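Local structure of mRNA transport regulator MTR2 (Candida albicans, 1Q42) at residues S101-T106 against M186-T191; R35-L40 against V121-K126; L170-N175 against E181-M186. The protein affects the transport of mRNA from the nucleus to the cytoplasm and interacts with MEX67. All coordinates share one frame; numbering follows the deposited sequence.

Contact 1: residues S101-T106 against M186-T191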
ATOM      1  N   SER A 101      -4.929  -4.059   8.059  1.00 19.98           N
ATOM      2  CA  SER A 101      -5.380  -4.750   6.866  1.00 19.64           C
ATOM      3  C   SER A 101      -4.622  -6.054   6.623  1.00 20.18           C
ATOM      4  O   SER A 101      -3.489  -6.255   7.092  1.00 18.98           O
ATOM      5  CB  SER A 101      -5.220  -3.826   5.658  1.00 19.78           C
ATOM      6  OG  SER A 101      -3.879  -3.359   5.530  1.00 18.28           O
ATOM      7  N   SER A 102      -5.250  -6.932   5.850  1.00 20.10           N
ATOM      8  CA  SER A 102      -4.623  -8.168   5.389  1.00 20.32           C
ATOM      9  C   SER A 102      -5.050  -8.425   3.935  1.00 19.50           C
ATOM     10  O   SER A 102      -6.202  -8.783   3.667  1.00 19.89           O
ATOM     11  CB  SER A 102      -5.029  -9.322   6.285  1.00 21.21           C
ATOM     12  OG  SER A 102      -4.522 -10.562   5.802  1.00 23.49           O
ATOM     13  N   HIS A 103      -4.129  -8.182   3.008  1.00 19.08           N
ATOM     14  CA  HIS A 103      -4.335  -8.371   1.565  1.00 19.00           C
ATOM     15  C   HIS A 103      -3.850  -9.760   1.154  1.00 20.30           C
ATOM     16  O   HIS A 103      -2.840 -10.263   1.670  1.00 21.20           O
ATOM     17  CB  HIS A 103      -3.496  -7.376   0.745  1.00 18.24           C
ATOM     18  CG  HIS A 103      -3.970  -5.951   0.777  1.00 17.89           C
ATOM     19  ND1 HIS A 103      -3.629  -5.065   1.782  1.00 15.83           N
ATOM     20  CD2 HIS A 103      -4.725  -5.248  -0.103  1.00 18.28           C
ATOM     21  CE1 HIS A 103      -4.165  -3.881   1.519  1.00 18.99           C
ATOM     22  NE2 HIS A 103      -4.822  -3.962   0.372  1.00 17.84           N
ATOM     23  N   GLN A 104      -4.566 -10.382   0.223  1.00 20.06           N
ATOM     24  CA  GLN A 104      -4.146 -11.616  -0.412  1.00 20.89           C
ATOM     25  C   GLN A 104      -4.111 -11.349  -1.919  1.00 20.04           C
ATOM     26  O   GLN A 104      -5.134 -11.038  -2.523  1.00 19.04           O
ATOM     27  CB  GLN A 104      -5.139 -12.739  -0.074  1.00 22.18           C
ATOM     28  CG  GLN A 104      -4.794 -14.092  -0.639  1.00 26.02           C
ATOM     29  CD  GLN A 104      -5.856 -15.143  -0.338  1.00 30.34           C
ATOM     30  OE1 GLN A 104      -6.501 -15.101   0.710  1.00 32.76           O
ATOM     31  NE2 GLN A 104      -6.040 -16.083  -1.263  1.00 33.72           N
ATOM     32  N   LEU A 105      -2.920 -11.415  -2.503  1.00 18.76           N
ATOM     33  CA  LEU A 105      -2.763 -11.228  -3.945  1.00 18.91           C
ATOM     34  C   LEU A 105      -3.440 -12.389  -4.664  1.00 19.03           C
ATOM     35  O   LEU A 105      -3.232 -13.545  -4.283  1.00 19.52           O
ATOM     36  CB  LEU A 105      -1.276 -11.157  -4.287  1.00 18.63           C
ATOM     37  CG  LEU A 105      -0.867 -11.007  -5.759  1.00 19.85           C
ATOM     38  CD1 LEU A 105      -1.277  -9.677  -6.299  1.00 20.36           C
ATOM     39  CD2 LEU A 105       0.665 -11.185  -5.935  1.00 21.14           C
ATOM     40  N   THR A 106      -4.291 -12.108  -5.658  1.00 18.57           N
ATOM     41  CA  THR A 106      -4.970 -13.193  -6.377  1.00 19.60           C
ATOM     42  C   THR A 106      -4.674 -13.335  -7.875  1.00 20.04           C
ATOM     43  O   THR A 106      -4.820 -14.432  -8.411  1.00 20.42           O
ATOM     44  CB  THR A 106      -6.487 -13.162  -6.134  1.00 19.69           C
ATOM     45  OG1 THR A 106      -7.014 -11.864  -6.453  1.00 19.00           O
ATOM     46  CG2 THR A 106      -6.792 -13.425  -4.639  1.00 20.90           C
ATOM     47  N   MET A 186       0.282   5.077  -8.504  1.00 18.75           N
ATOM     48  CA  MET A 186      -0.547   4.048  -7.873  1.00 18.78           C
ATOM     49  C   MET A 186      -2.008   4.465  -7.971  1.00 18.01           C
ATOM     50  O   MET A 186      -2.381   5.583  -7.601  1.00 18.11           O
ATOM     51  CB  MET A 186      -0.181   3.822  -6.402  1.00 19.55           C
ATOM     52  CG  MET A 186      -1.134   2.852  -5.667  1.00 21.06           C
ATOM     53  SD  MET A 186      -0.641   2.557  -3.984  1.00 26.01           S
ATOM     54  CE  MET A 186      -1.090   4.077  -3.217  1.00 25.41           C
ATOM     55  N   ASP A 187      -2.821   3.559  -8.505  1.00 17.73           N
ATOM     56  CA  ASP A 187      -4.259   3.699  -8.565  1.00 17.78           C
ATOM     57  C   ASP A 187      -4.804   2.510  -7.756  1.00 17.07           C
ATOM     58  O   ASP A 187      -4.709   1.381  -8.203  1.00 17.51           O
ATOM     59  CB  ASP A 187      -4.697   3.681 -10.040  1.00 18.72           C
ATOM     60  CG  ASP A 187      -6.166   3.398 -10.243  1.00 22.48           C
ATOM     61  OD1 ASP A 187      -7.006   3.751  -9.393  1.00 27.35           O
ATOM     62  OD2 ASP A 187      -6.580   2.816 -11.263  1.00 27.76           O
ATOM     63  N   TYR A 188      -5.323   2.789  -6.566  1.00 16.33           N
ATOM     64  CA  TYR A 188      -5.860   1.781  -5.650  1.00 16.23           C
ATOM     65  C   TYR A 188      -7.369   1.987  -5.562  1.00 16.40           C
ATOM     66  O   TYR A 188      -7.824   3.094  -5.277  1.00 15.68           O
ATOM     67  CB  TYR A 188      -5.204   1.967  -4.277  1.00 16.92           C
ATOM     68  CG  TYR A 188      -5.549   0.930  -3.231  1.00 15.55           C
ATOM     69  CD1 TYR A 188      -4.666  -0.098  -2.914  1.00 15.41           C
ATOM     70  CD2 TYR A 188      -6.731   1.014  -2.504  1.00 16.36           C
ATOM     71  CE1 TYR A 188      -4.982  -1.036  -1.943  1.00 17.01           C
ATOM     72  CE2 TYR A 188      -7.054   0.074  -1.545  1.00 17.36           C
ATOM     73  CZ  TYR A 188      -6.168  -0.943  -1.259  1.00 17.08           C
ATOM     74  OH  TYR A 188      -6.491  -1.894  -0.298  1.00 17.37           O
ATOM     75  N   ARG A 189      -8.142   0.937  -5.815  1.00 16.86           N
ATOM     76  CA  ARG A 189      -9.595   1.064  -5.937  1.00 18.81           C
ATOM     77  C   ARG A 189     -10.302  -0.144  -5.317  1.00 17.92           C
ATOM     78  O   ARG A 189      -9.977  -1.246  -5.660  1.00 17.03           O
ATOM     79  CB  ARG A 189      -9.952   1.152  -7.423  1.00 20.33           C
ATOM     80  CG  ARG A 189     -11.341   1.576  -7.751  1.00 26.30           C
ATOM     81  CD  ARG A 189     -11.539   1.847  -9.225  1.00 30.82           C
ATOM     82  NE  ARG A 189     -11.236   3.244  -9.535  1.00 36.44           N
ATOM     83  CZ  ARG A 189     -10.365   3.684 -10.453  1.00 39.34           C
ATOM     84  NH1 ARG A 189      -9.665   2.862 -11.246  1.00 41.02           N
ATOM     85  NH2 ARG A 189     -10.203   4.990 -10.582  1.00 39.38           N
ATOM     86  N   PHE A 190     -11.261   0.058  -4.426  1.00 17.27           N
ATOM     87  CA  PHE A 190     -12.138  -1.039  -4.026  1.00 18.47           C
ATOM     88  C   PHE A 190     -13.074  -1.352  -5.196  1.00 18.85           C
ATOM     89  O   PHE A 190     -13.738  -0.455  -5.744  1.00 19.62           O
ATOM     90  CB  PHE A 190     -12.978  -0.692  -2.774  1.00 18.86           C
ATOM     91  CG  PHE A 190     -12.182  -0.555  -1.499  1.00 20.86           C
ATOM     92  CD1 PHE A 190     -11.129  -1.401  -1.203  1.00 20.01           C
ATOM     93  CD2 PHE A 190     -12.545   0.399  -0.554  1.00 24.57           C
ATOM     94  CE1 PHE A 190     -10.404  -1.258  -0.035  1.00 22.30           C
ATOM     95  CE2 PHE A 190     -11.836   0.530   0.635  1.00 24.95           C
ATOM     96  CZ  PHE A 190     -10.764  -0.301   0.890  1.00 24.20           C
ATOM     97  N   THR A 191     -13.109  -2.621  -5.591  1.00 18.82           N
ATOM     98  CA  THR A 191     -14.044  -3.101  -6.613  1.00 19.26           C
ATOM     99  C   THR A 191     -15.239  -3.835  -6.022  1.00 19.25           C
ATOM    100  O   THR A 191     -16.230  -4.081  -6.731  1.00 18.15           O
ATOM    101  CB  THR A 191     -13.319  -4.036  -7.562  1.00 19.44           C
ATOM    102  OG1 THR A 191     -12.702  -5.098  -6.804  1.00 18.59           O
ATOM    103  CG2 THR A 191     -12.185  -3.324  -8.254  1.00 21.23           C
TER
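His103 and Tyr188 meet edge to edge, joined by a hydrogen bond, across the inner face of the curved beta sheet of the NTF2-like fold, from strands 101-113 and 183-192. These strands are not neighbours: strands 118-129 and 164-173 lie between them, and the nearest alpha carbons, His103 CA and Phe190 CA, remain 12.1 Å apart. Two long flat side chains bridge that span, approaching from opposite directions. Tyr188 has CG anti to its own N (chi1 -175°), which carries the phenol out toward strand 101-113. In the hydrogen bond to the imidazole, Tyr188 OH and His103 NE2 are 2.7 Å apart, with an angle of 159° at the hydrogen. Each ring receives the other at its edge and close to its plane. The planes stand 80° apart with centroids 5.9 Å from each other, so neither ring covers the other, and the contact is a hydrogen bond between rims, not a stack.

The far nitrogen, His103 ND1, is hydrogen-bonded to Asp41 OD1, which Ser101 OG also binds. With a partner at each nitrogen, the ring's rotation is restrained, and the carboxylate would probably polarise it. Trp95 of helix 87-96 meets the Tyr188 ring edge-to-face. This partly buried bridge lies on the concave side of the sheet, as expected of an NTF2-like fold, whose strongly bent sheet can bring side chains of non-adjacent strands together.

Contact 2: residues R35-L40 against V121-K126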
ATOM      1  N   ARG A  35       5.672  -7.742  -1.303  1.00 25.66           N
ATOM      2  CA  ARG A  35       6.356  -6.791  -0.432  1.00 25.96           C
ATOM      3  C   ARG A  35       5.582  -5.468  -0.315  1.00 23.97           C
ATOM      4  O   ARG A  35       5.450  -4.904   0.770  1.00 23.90           O
ATOM      5  CB  ARG A  35       7.764  -6.502  -0.942  1.00 27.63           C
ATOM      6  CG  ARG A  35       8.783  -7.529  -0.552  1.00 31.15           C
ATOM      7  CD  ARG A  35      10.204  -7.080  -0.827  1.00 35.26           C
ATOM      8  NE  ARG A  35      10.525  -7.156  -2.251  1.00 38.33           N
ATOM      9  CZ  ARG A  35      10.762  -6.123  -3.058  1.00 40.94           C
ATOM     10  NH1 ARG A  35      10.712  -4.862  -2.621  1.00 42.68           N
ATOM     11  NH2 ARG A  35      11.049  -6.359  -4.333  1.00 41.89           N
ATOM     12  N   PHE A  36       5.081  -4.981  -1.443  1.00 22.66           N
ATOM     13  CA  PHE A  36       4.251  -3.770  -1.469  1.00 21.09           C
ATOM     14  C   PHE A  36       3.009  -3.939  -0.582  1.00 19.53           C
ATOM     15  O   PHE A  36       2.734  -3.126   0.293  1.00 18.26           O
ATOM     16  CB  PHE A  36       3.869  -3.445  -2.909  1.00 20.86           C
ATOM     17  CG  PHE A  36       2.850  -2.371  -3.024  1.00 22.15           C
ATOM     18  CD1 PHE A  36       3.183  -1.055  -2.748  1.00 25.95           C
ATOM     19  CD2 PHE A  36       1.550  -2.677  -3.366  1.00 24.23           C
ATOM     20  CE1 PHE A  36       2.228  -0.064  -2.840  1.00 24.57           C
ATOM     21  CE2 PHE A  36       0.592  -1.680  -3.460  1.00 25.69           C
ATOM     22  CZ  PHE A  36       0.936  -0.384  -3.194  1.00 25.60           C
ATOM     23  N   LEU A  37       2.293  -5.044  -0.755  1.00 19.67           N
ATOM     24  CA  LEU A  37       1.123  -5.319   0.077  1.00 19.57           C
ATOM     25  C   LEU A  37       1.469  -5.499   1.553  1.00 20.48           C
ATOM     26  O   LEU A  37       0.732  -5.042   2.420  1.00 19.88           O
ATOM     27  CB  LEU A  37       0.372  -6.551  -0.449  1.00 19.41           C
ATOM     28  CG  LEU A  37      -0.244  -6.353  -1.843  1.00 19.63           C
ATOM     29  CD1 LEU A  37      -0.886  -7.632  -2.369  1.00 20.71           C
ATOM     30  CD2 LEU A  37      -1.247  -5.185  -1.871  1.00 19.47           C
ATOM     31  N   ALA A  38       2.577  -6.170   1.855  1.00 21.57           N
ATOM     32  CA  ALA A  38       3.014  -6.316   3.259  1.00 22.94           C
ATOM     33  C   ALA A  38       3.236  -4.968   3.941  1.00 22.40           C
ATOM     34  O   ALA A  38       2.938  -4.795   5.137  1.00 22.90           O
ATOM     35  CB  ALA A  38       4.289  -7.203   3.357  1.00 23.77           C
ATOM     36  N   SER A  39       3.729  -4.011   3.169  1.00 22.24           N
ATOM     37  CA  SER A  39       3.963  -2.663   3.647  1.00 22.19           C
ATOM     38  C   SER A  39       2.645  -1.938   3.979  1.00 21.57           C
ATOM     39  O   SER A  39       2.623  -1.093   4.872  1.00 22.58           O
ATOM     40  CB  SER A  39       4.836  -1.864   2.665  1.00 22.77           C
ATOM     41  OG  SER A  39       4.118  -1.209   1.622  1.00 22.63           O
ATOM     42  N   LEU A  40       1.548  -2.291   3.303  1.00 18.84           N
ATOM     43  CA  LEU A  40       0.248  -1.748   3.674  1.00 18.46           C
ATOM     44  C   LEU A  40      -0.320  -2.458   4.897  1.00 18.81           C
ATOM     45  O   LEU A  40      -1.095  -1.878   5.634  1.00 19.24           O
ATOM     46  CB  LEU A  40      -0.760  -1.851   2.524  1.00 17.70           C
ATOM     47  CG  LEU A  40      -0.428  -1.153   1.216  1.00 16.41           C
ATOM     48  CD1 LEU A  40      -1.559  -1.386   0.225  1.00 16.16           C
ATOM     49  CD2 LEU A  40      -0.140   0.334   1.429  1.00 17.54           C
ATOM     50  N   VAL A 121       1.892  -2.510 -14.118  1.00 19.51           N
ATOM     51  CA  VAL A 121       1.405  -3.753 -13.516  1.00 19.92           C
ATOM     52  C   VAL A 121      -0.022  -3.554 -13.050  1.00 19.57           C
ATOM     53  O   VAL A 121      -0.308  -2.594 -12.337  1.00 19.28           O
ATOM     54  CB  VAL A 121       2.206  -4.138 -12.258  1.00 21.37           C
ATOM     55  CG1 VAL A 121       1.702  -5.474 -11.694  1.00 22.14           C
ATOM     56  CG2 VAL A 121       3.626  -4.213 -12.556  1.00 24.41           C
ATOM     57  N   HIS A 122      -0.908  -4.465 -13.437  1.00 19.38           N
ATOM     58  CA  HIS A 122      -2.251  -4.511 -12.894  1.00 19.22           C
ATOM     59  C   HIS A 122      -2.355  -5.729 -11.996  1.00 18.54           C
ATOM     60  O   HIS A 122      -1.923  -6.815 -12.367  1.00 18.94           O
ATOM     61  CB  HIS A 122      -3.269  -4.617 -14.029  1.00 19.54           C
ATOM     62  CG  HIS A 122      -4.643  -4.965 -13.560  1.00 22.46           C
ATOM     63  ND1 HIS A 122      -5.093  -6.269 -13.477  1.00 26.16           N
ATOM     64  CD2 HIS A 122      -5.648  -4.188 -13.097  1.00 25.88           C
ATOM     65  CE1 HIS A 122      -6.325  -6.274 -12.997  1.00 26.97           C
ATOM     66  NE2 HIS A 122      -6.694  -5.022 -12.785  1.00 26.67           N
ATOM     67  N   PHE A 123      -2.903  -5.564 -10.799  1.00 17.47           N
ATOM     68  CA  PHE A 123      -3.159  -6.718  -9.965  1.00 18.01           C
ATOM     69  C   PHE A 123      -4.486  -6.595  -9.245  1.00 17.64           C
ATOM     70  O   PHE A 123      -5.041  -5.506  -9.118  1.00 16.63           O
ATOM     71  CB  PHE A 123      -1.979  -7.013  -9.012  1.00 17.36           C
ATOM     72  CG  PHE A 123      -1.825  -6.073  -7.827  1.00 18.13           C
ATOM     73  CD1 PHE A 123      -2.545  -6.285  -6.655  1.00 16.86           C
ATOM     74  CD2 PHE A 123      -0.890  -5.039  -7.851  1.00 19.14           C
ATOM     75  CE1 PHE A 123      -2.356  -5.460  -5.545  1.00 18.14           C
ATOM     76  CE2 PHE A 123      -0.710  -4.210  -6.739  1.00 18.17           C
ATOM     77  CZ  PHE A 123      -1.450  -4.436  -5.588  1.00 17.32           C
ATOM     78  N   SER A 124      -5.011  -7.752  -8.868  1.00 17.92           N
ATOM     79  CA  SER A 124      -6.241  -7.858  -8.108  1.00 18.17           C
ATOM     80  C   SER A 124      -5.897  -8.573  -6.802  1.00 17.76           C
ATOM     81  O   SER A 124      -4.975  -9.370  -6.764  1.00 17.43           O
ATOM     82  CB  SER A 124      -7.271  -8.643  -8.914  1.00 18.92           C
ATOM     83  OG  SER A 124      -7.536  -7.970 -10.150  1.00 21.59           O
ATOM     84  N   ALA A 125      -6.602  -8.233  -5.738  1.00 17.21           N
ATOM     85  CA  ALA A 125      -6.437  -8.886  -4.437  1.00 17.48           C
ATOM     86  C   ALA A 125      -7.769  -8.874  -3.723  1.00 17.61           C
ATOM     87  O   ALA A 125      -8.727  -8.210  -4.173  1.00 17.35           O
ATOM     88  CB  ALA A 125      -5.384  -8.162  -3.590  1.00 17.13           C
ATOM     89  N   LYS A 126      -7.842  -9.635  -2.638  1.00 17.57           N
ATOM     90  CA  LYS A 126      -8.871  -9.423  -1.622  1.00 17.99           C
ATOM     91  C   LYS A 126      -8.221  -8.876  -0.368  1.00 17.51           C
ATOM     92  O   LYS A 126      -7.072  -9.174  -0.077  1.00 18.10           O
ATOM     93  CB  LYS A 126      -9.684 -10.662  -1.310  1.00 19.60           C
ATOM     94  CG  LYS A 126      -8.945 -11.930  -1.052  1.00 23.04           C
ATOM     95  CD  LYS A 126      -9.889 -13.130  -1.265  1.00 26.02           C
ATOM     96  CE  LYS A 126      -9.176 -14.426  -0.953  1.00 29.12           C
ATOM     97  NZ  LYS A 126     -10.110 -15.557  -0.757  1.00 28.30           N
TER
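Helix 29-40, carrying Phe36 and Leu37, passes over strand 118-129, which carries Phe123; the closest alpha carbons, Leu37 CA and Ala125 CA, are 9.5 Å apart, a spacing filled by side chains. Phe123 contributes the largest share. Its chi1 of 74° places CG between the backbone N and the carbonyl carbon, and the ring stands up from the strand toward the helix, its outer end lodged against Phe36 and Leu37.

The two aromatic rings touch at their rims: Phe123 CZ lies 4.0 Å from Phe36 CE2, each atom near the plane of the other ring. Neither face is covered in this pair, so it is a rim contact and not a stack. Leu37 approaches differently. It slides past Phe123 in the opposite direction, and its CD2 methyl sits 3.8 Å from Phe123 CZ, with its other methyl, CD1, 4.1 Å from Phe123 CE1. Both branches of Leu37 thus lie against the CE1-CZ side of the ring, CD2 obliquely and nearer.

This is the helix-on-sheet core of the NTF2-like fold, in which the N-terminal helix lies in the concavity of the sheet. Leu33, a turn earlier on the same helix, also touches Phe123, while Phe36 reaches on to Ile183 and Met186 of strand 183-192.

Behind the contact, the hydroxyl of Ser39 folds back onto its own helix: Ser39 OG donates to Phe36 O at 2.7 Å, in the carbonyl plane and on a lone pair. At the helix end, Leu40 O accepts hydrogen bonds from Trp95 NE1 and Arg136 NH1.

Contact 3: residues L170-N175 against E181-M186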
ATOM      1  N   LEU A 170      -0.162   0.002 -11.038  1.00 17.66           N
ATOM      2  CA  LEU A 170       1.095   0.662 -10.696  1.00 17.98           C
ATOM      3  C   LEU A 170       1.892   0.932 -11.977  1.00 18.86           C
ATOM      4  O   LEU A 170       1.843   0.137 -12.917  1.00 19.86           O
ATOM      5  CB  LEU A 170       1.941  -0.265  -9.811  1.00 18.05           C
ATOM      6  CG  LEU A 170       1.418  -0.738  -8.452  1.00 17.70           C
ATOM      7  CD1 LEU A 170       2.511  -1.597  -7.746  1.00 18.58           C
ATOM      8  CD2 LEU A 170       0.949   0.373  -7.571  1.00 18.39           C
ATOM      9  N   VAL A 171       2.605   2.043 -12.021  1.00 19.34           N
ATOM     10  CA  VAL A 171       3.667   2.243 -12.994  1.00 19.85           C
ATOM     11  C   VAL A 171       4.953   2.344 -12.164  1.00 20.81           C
ATOM     12  O   VAL A 171       5.066   3.213 -11.300  1.00 20.28           O
ATOM     13  CB  VAL A 171       3.448   3.492 -13.846  1.00 20.46           C
ATOM     14  CG1 VAL A 171       4.551   3.607 -14.894  1.00 21.53           C
ATOM     15  CG2 VAL A 171       2.071   3.452 -14.518  1.00 19.83           C
ATOM     16  N   VAL A 172       5.891   1.430 -12.401  1.00 21.96           N
ATOM     17  CA  VAL A 172       7.042   1.230 -11.525  1.00 23.51           C
ATOM     18  C   VAL A 172       8.325   1.235 -12.331  1.00 25.34           C
ATOM     19  O   VAL A 172       8.348   0.748 -13.447  1.00 25.19           O
ATOM     20  CB  VAL A 172       6.952  -0.139 -10.783  1.00 23.71           C
ATOM     21  CG1 VAL A 172       8.007  -0.229  -9.682  1.00 24.43           C
ATOM     22  CG2 VAL A 172       5.559  -0.367 -10.212  1.00 24.13           C
ATOM     23  N   ASP A 173       9.398   1.778 -11.765  1.00 27.23           N
ATOM     24  CA  ASP A 173      10.711   1.731 -12.416  1.00 30.36           C
ATOM     25  C   ASP A 173      11.135   0.276 -12.624  1.00 32.93           C
ATOM     26  O   ASP A 173      10.814  -0.584 -11.806  1.00 32.47           O
ATOM     27  CB  ASP A 173      11.764   2.448 -11.555  1.00 30.52           C
ATOM     28  CG  ASP A 173      11.677   3.964 -11.638  1.00 30.06           C
ATOM     29  OD1 ASP A 173      10.835   4.497 -12.390  1.00 29.58           O
ATOM     30  OD2 ASP A 173      12.430   4.712 -10.973  1.00 29.74           O
ATOM     31  N   GLU A 174      11.885   0.028 -13.700  1.00 37.07           N
ATOM     32  CA  GLU A 174      12.315  -1.319 -14.118  1.00 40.44           C
ATOM     33  C   GLU A 174      12.902  -2.209 -13.018  1.00 42.71           C
ATOM     34  O   GLU A 174      12.573  -3.398 -12.924  1.00 43.04           O
ATOM     35  CB  GLU A 174      13.391  -1.196 -15.202  1.00 41.85           C
ATOM     36  CG  GLU A 174      12.873  -1.222 -16.625  1.00 43.85           C
ATOM     37  CD  GLU A 174      13.994  -1.061 -17.633  1.00 46.07           C
ATOM     38  OE1 GLU A 174      15.100  -0.630 -17.227  1.00 48.15           O
ATOM     39  OE2 GLU A 174      13.772  -1.368 -18.828  1.00 49.15           O
ATOM     40  N   ASN A 175      13.805  -1.643 -12.226  1.00 45.44           N
ATOM     41  CA  ASN A 175      14.543  -2.413 -11.229  1.00 47.74           C
ATOM     42  C   ASN A 175      13.715  -2.582  -9.968  1.00 48.15           C
ATOM     43  O   ASN A 175      13.797  -1.782  -9.034  1.00 48.17           O
ATOM     44  CB  ASN A 175      15.894  -1.761 -10.940  1.00 48.88           C
ATOM     45  CG  ASN A 175      16.822  -1.800 -12.144  1.00 51.48           C
ATOM     46  OD1 ASN A 175      17.475  -0.807 -12.478  1.00 54.42           O
ATOM     47  ND2 ASN A 175      16.876  -2.949 -12.810  1.00 53.19           N
ATOM     48  N   GLU A 181      12.439   3.879  -3.436  1.00 36.77           N
ATOM     49  CA  GLU A 181      11.320   4.605  -4.035  1.00 34.17           C
ATOM     50  C   GLU A 181      11.299   4.398  -5.561  1.00 32.05           C
ATOM     51  O   GLU A 181      12.021   5.069  -6.311  1.00 31.49           O
ATOM     52  CB  GLU A 181      11.389   6.086  -3.642  1.00 34.54           C
ATOM     53  CG  GLU A 181      11.320   6.286  -2.125  1.00 35.94           C
ATOM     54  CD  GLU A 181      11.289   7.744  -1.691  1.00 38.41           C
ATOM     55  OE1 GLU A 181      10.437   8.106  -0.840  1.00 39.85           O
ATOM     56  OE2 GLU A 181      12.124   8.528  -2.184  1.00 39.35           O
ATOM     57  N   ILE A 182      10.450   3.467  -6.001  1.00 28.81           N
ATOM     58  CA  ILE A 182      10.376   3.053  -7.397  1.00 26.88           C
ATOM     59  C   ILE A 182       8.995   3.184  -8.052  1.00 24.57           C
ATOM     60  O   ILE A 182       8.894   3.174  -9.278  1.00 24.04           O
ATOM     61  CB  ILE A 182      10.882   1.600  -7.555  1.00 27.42           C
ATOM     62  CG1 ILE A 182      10.114   0.641  -6.645  1.00 27.57           C
ATOM     63  CG2 ILE A 182      12.392   1.531  -7.287  1.00 28.18           C
ATOM     64  CD1 ILE A 182      10.382  -0.791  -6.924  1.00 28.83           C
ATOM     65  N   ILE A 183       7.939   3.314  -7.259  1.00 21.94           N
ATOM     66  CA  ILE A 183       6.588   3.425  -7.826  1.00 21.10           C
ATOM     67  C   ILE A 183       6.294   4.870  -8.237  1.00 20.65           C
ATOM     68  O   ILE A 183       6.288   5.766  -7.393  1.00 20.72           O
ATOM     69  CB  ILE A 183       5.527   2.914  -6.830  1.00 19.45           C
ATOM     70  CG1 ILE A 183       5.796   1.442  -6.468  1.00 20.00           C
ATOM     71  CG2 ILE A 183       4.124   3.072  -7.443  1.00 20.10           C
ATOM     72  CD1 ILE A 183       4.958   0.884  -5.319  1.00 20.56           C
ATOM     73  N   ASN A 184       6.086   5.085  -9.543  1.00 20.66           N
ATOM     74  CA  ASN A 184       5.759   6.387 -10.128  1.00 20.85           C
ATOM     75  C   ASN A 184       4.297   6.763 -10.045  1.00 19.74           C
ATOM     76  O   ASN A 184       3.954   7.935  -9.996  1.00 18.84           O
ATOM     77  CB  ASN A 184       6.169   6.429 -11.606  1.00 21.65           C
ATOM     78  CG  ASN A 184       7.633   6.078 -11.798  1.00 23.60           C
ATOM     79  OD1 ASN A 184       7.972   4.975 -12.253  1.00 26.90           O
ATOM     80  ND2 ASN A 184       8.501   6.979 -11.389  1.00 23.14           N
ATOM     81  N   SER A 185       3.431   5.764 -10.058  1.00 19.50           N
ATOM     82  CA  SER A 185       1.998   6.005  -9.920  1.00 19.71           C
ATOM     83  C   SER A 185       1.299   4.802  -9.317  1.00 19.18           C
ATOM     84  O   SER A 185       1.698   3.669  -9.560  1.00 18.29           O
ATOM     85  CB  SER A 185       1.360   6.396 -11.261  1.00 21.06           C
ATOM     86  OG  SER A 185       1.340   5.339 -12.189  1.00 24.10           O
ATOM     87  N   MET A 186       0.282   5.077  -8.504  1.00 18.75           N
ATOM     88  CA  MET A 186      -0.547   4.048  -7.873  1.00 18.78           C
ATOM     89  C   MET A 186      -2.008   4.465  -7.971  1.00 18.01           C
ATOM     90  O   MET A 186      -2.381   5.583  -7.601  1.00 18.11           O
ATOM     91  CB  MET A 186      -0.181   3.822  -6.402  1.00 19.55           C
ATOM     92  CG  MET A 186      -1.134   2.852  -5.667  1.00 21.06           C
ATOM     93  SD  MET A 186      -0.641   2.557  -3.984  1.00 26.01           S
ATOM     94  CE  MET A 186      -1.090   4.077  -3.217  1.00 25.41           C
TER
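Val171 faces both Asn184 and Ser185 in the antiparallel hairpin of strands 164-173 and 183-192, a classic beta bulge. Backbone hydrogen bonds define it. Val171 O accepts two donors, Asn184 N at 2.8 Å and Ser185 N at 3.3 Å; the shorter comes in nearly along the carbonyl direction but is bent at the hydrogen, 140°, the longer on a lone pair. Val171 N returns a bond to Ser185 O at 3.1 Å. Beyond the bulge the register has shifted by one residue, and Asp173 N donates to Ile182 O at 2.9 Å, almost straight at 172°.

Apolar contacts line the face toward helix 29-40. Leu170 and Met186 lie side by side, pointing the same way, with Leu170 CD2 3.8 Å from Met186 CG. Val172 divides its branches between two isoleucines: CG1, set anti to N (chi1 -169°), lies 3.7 Å from Ile182 CD1, and Val172 CG2 4.2 Å from Ile183 CG1. Phe32 and Phe36 of the helix pack against this row.

Asp173 OD2 forms a salt bridge to Lys67 NZ at the hairpin end. The chemistry implies a division of labour: main-chain bonds absorb the extra residue without breaking the pairing, while the apolar side chains join the helix-covered core.

How the contacts relate
All three contacts draw on one mixed sheet and differ in how they cross it. Contact 3 pairs adjacent strands through their backbones near a hairpin end, its centre about 13 Å from that of the chain, and is partly exposed. Contact 1, partly buried, spans non-adjacent strands with a single polar bond. Contact 2, fully buried, joins helix to sheet by apolar touches alone. The centres of contacts 1 and 2 are about 6 Å apart, consistent with the direct pairing of strands 101-113 and 118-129, where Gln104 N to Lys126 O is a probable hydrogen bond. Contact 2 adjoins contact 3 through the helix and through Val121 O to Leu170 N, a probable backbone hydrogen bond. Met186 lies in segments of contacts 1 and 3.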